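Local coordinates for DNA translocase coupling protein (Clostridium perfringens, PDB 6O1W) that probably binds ATP and DNA through its FtsK/SpoIIIE-family motor domain as a coupling protein that moves plasmid DNA during conjugation, at residues I159-D164 and V178-T183. Residues are numbered along the deposited sequence; the frame is centred on the assembly and turned at random.
Sequences IAYMVD and VGQVIT. With BGC (beta-D-glucopyranose), chain E.
Tyr161 and Gln180 run alongside one another on the same face of the sheet, with the ring plane turned 86° from the amide plane. The ring offers its edge to Gln180, and CD1 of Tyr161 is 3.8 Å from CB of Gln180. With CG of Tyr161 anti to the carbonyl carbon (chi1 -67°), the ring reaches past CB of Gln180 toward the sugar. The tyrosine hydroxyl extends to the glucose, with OH of Tyr161 2.7 Å from O1 of the sugar. Tyr194 of helix 185-209 completes this small pocket. The CD1 methyl of Ile182 also sits at the ring edge. On the other face of the sheet, the selenomethionine Met162 bends at chi2 and chi3. Its CE methyl thereby folds over the side-chain-less Gly179 and lies 3.6 Å from C of Gly179. The two segments are neighbouring parallel strands of the P-loop NTPase sheet, and 179-182 is an edge strand of it within the chain. Helix 142-155, which begins within the Walker A motif, covers the Ala160 and Met162 face. Helix 185-209 covers the Tyr161 and Val163 face. Met162 bonds through N to O of Gln180 (2.8 Å) and through O to N of Ile182 (2.7 Å). Asp164 N continues the pattern to Ile182 O. At the opposite end, a water bridges Ala160 N and Val178 O.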
loop_
_atom_site.group_PDB
_atom_site.type_symbol
_atom_site.label_atom_id
_atom_site.label_comp_id
_atom_site.label_asym_id
_atom_site.label_seq_id
_atom_site.Cartn_x
_atom_site.Cartn_y
_atom_site.Cartn_z
ATOM N N ILE A 159 0.653 -14.027 -16.906
ATOM C CA ILE A 159 0.046 -13.312 -18.036
ATOM C C ILE A 159 -0.383 -11.963 -17.431
ATOM O O ILE A 159 -0.964 -11.949 -16.346
ATOM C CB ILE A 159 -1.215 -14.070 -18.613
ATOM C CG1 ILE A 159 -0.802 -15.386 -19.290
ATOM C CG2 ILE A 159 -2.005 -13.192 -19.612
ATOM C CD1 ILE A 159 -1.970 -16.402 -19.471
ATOM N N ALA A 160 -0.216 -10.866 -18.174
ATOM C CA ALA A 160 -0.579 -9.551 -17.670
ATOM C C ALA A 160 -1.523 -8.765 -18.524
ATOM O O ALA A 160 -1.419 -8.773 -19.746
ATOM C CB ALA A 160 0.688 -8.739 -17.427
ATOM N N TYR A 161 -2.403 -8.010 -17.859
ATOM C CA TYR A 161 -3.355 -7.096 -18.477
ATOM C C TYR A 161 -3.232 -5.778 -17.732
ATOM O O TYR A 161 -3.217 -5.757 -16.498
ATOM C CB TYR A 161 -4.787 -7.625 -18.436
ATOM C CG TYR A 161 -4.977 -8.844 -19.299
ATOM C CD1 TYR A 161 -5.103 -8.735 -20.682
ATOM C CD2 TYR A 161 -5.073 -10.107 -18.735
ATOM C CE1 TYR A 161 -5.321 -9.861 -21.477
ATOM C CE2 TYR A 161 -5.215 -11.240 -19.523
ATOM C CZ TYR A 161 -5.340 -11.115 -20.895
ATOM O OH TYR A 161 -5.463 -12.252 -21.646
HETATM N N MSE A 162 -3.073 -4.684 -18.476
HETATM C CA MSE A 162 -2.867 -3.393 -17.830
HETATM C C MSE A 162 -3.896 -2.424 -18.313
HETATM O O MSE A 162 -4.168 -2.359 -19.512
HETATM C CB MSE A 162 -1.444 -2.902 -18.080
HETATM C CG MSE A 162 -0.396 -3.758 -17.388
HETATM SE SE MSE A 162 1.208 -3.975 -18.490
HETATM C CE MSE A 162 0.591 -5.220 -19.822
ATOM N N VAL A 163 -4.522 -1.717 -17.374
ATOM C CA VAL A 163 -5.591 -0.775 -17.689
ATOM C C VAL A 163 -5.160 0.648 -17.371
ATOM O O VAL A 163 -4.840 0.954 -16.212
ATOM C CB VAL A 163 -6.916 -1.145 -16.954
ATOM C CG1 VAL A 163 -8.026 -0.134 -17.270
ATOM C CG2 VAL A 163 -7.357 -2.561 -17.305
ATOM N N ASP A 164 -5.198 1.527 -18.393
ATOM C CA ASP A 164 -4.882 2.948 -18.223
ATOM C C ASP A 164 -5.620 3.774 -19.237
ATOM O O ASP A 164 -5.201 3.818 -20.378
ATOM C CB ASP A 164 -3.360 3.199 -18.297
ATOM C CG ASP A 164 -2.920 4.671 -18.343
ATOM O OD1 ASP A 164 -3.668 5.545 -17.834
ATOM O OD2 ASP A 164 -1.842 4.939 -18.880
ATOM N N VAL A 178 5.141 -7.287 -23.173
ATOM C CA VAL A 178 4.915 -8.365 -22.203
ATOM C C VAL A 178 3.431 -8.635 -21.863
ATOM O O VAL A 178 3.133 -9.591 -21.142
ATOM C CB VAL A 178 5.756 -8.138 -20.918
ATOM C CG1 VAL A 178 7.246 -8.001 -21.241
ATOM C CG2 VAL A 178 5.256 -6.942 -20.104
ATOM N N GLY A 179 2.527 -7.833 -22.405
ATOM C CA GLY A 179 1.105 -7.991 -22.154
ATOM C C GLY A 179 0.252 -7.018 -22.938
ATOM O O GLY A 179 0.730 -6.315 -23.833
ATOM N N GLN A 180 -1.014 -6.985 -22.615
ATOM C CA GLN A 180 -1.990 -6.152 -23.302
ATOM C C GLN A 180 -2.293 -4.926 -22.456
ATOM O O GLN A 180 -2.613 -5.053 -21.262
ATOM C CB GLN A 180 -3.266 -6.953 -23.467
ATOM C CG GLN A 180 -3.906 -6.909 -24.831
ATOM C CD GLN A 180 -5.113 -7.817 -24.798
ATOM O OE1 GLN A 180 -5.006 -9.041 -24.979
ATOM N NE2 GLN A 180 -6.279 -7.245 -24.519
ATOM N N VAL A 181 -2.234 -3.757 -23.092
ATOM C CA VAL A 181 -2.560 -2.471 -22.472
ATOM C C VAL A 181 -3.919 -2.037 -23.013
ATOM O O VAL A 181 -4.077 -1.903 -24.212
ATOM C CB VAL A 181 -1.463 -1.373 -22.680
ATOM C CG1 VAL A 181 -1.827 -0.078 -21.931
ATOM C CG2 VAL A 181 -0.077 -1.872 -22.258
ATOM N N ILE A 182 -4.894 -1.838 -22.112
ATOM C CA ILE A 182 -6.256 -1.397 -22.399
ATOM C C ILE A 182 -6.306 0.090 -22.046
ATOM O O ILE A 182 -6.058 0.454 -20.897
ATOM C CB ILE A 182 -7.260 -2.270 -21.603
ATOM C CG1 ILE A 182 -7.411 -3.687 -22.231
ATOM C CG2 ILE A 182 -8.616 -1.597 -21.477
ATOM C CD1 ILE A 182 -6.212 -4.670 -22.027
ATOM N N THR A 183 -6.615 0.938 -23.039
ATOM C CA THR A 183 -6.592 2.395 -22.909
ATOM C C THR A 183 -7.961 3.103 -22.990
ATOM O O THR A 183 -8.017 4.337 -22.886
ATOM C CB THR A 183 -5.650 2.993 -23.973
ATOM O OG1 THR A 183 -6.231 2.767 -25.246
ATOM C CG2 THR A 183 -4.256 2.409 -23.932
HETATM C C2 BGC E . -7.491 -12.965 -24.972
HETATM C C3 BGC E . -8.789 -12.927 -25.768
HETATM C C4 BGC E . -9.732 -11.886 -25.177
HETATM C C5 BGC E . -9.036 -10.529 -25.101
HETATM C C6 BGC E . -9.864 -9.481 -24.396
HETATM C C1 BGC E . -6.875 -11.568 -24.945
HETATM O O1 BGC E . -5.690 -11.583 -24.222
HETATM O O2 BGC E . -6.585 -13.898 -25.550
HETATM O O3 BGC E . -9.397 -14.213 -25.776
HETATM O O4 BGC E . -10.910 -11.763 -25.965
HETATM O O5 BGC E . -7.804 -10.650 -24.367
HETATM O O6 BGC E . -9.155 -8.254 -24.300
HETATM O O HOH W 1 1.014 -11.170 -20.706
#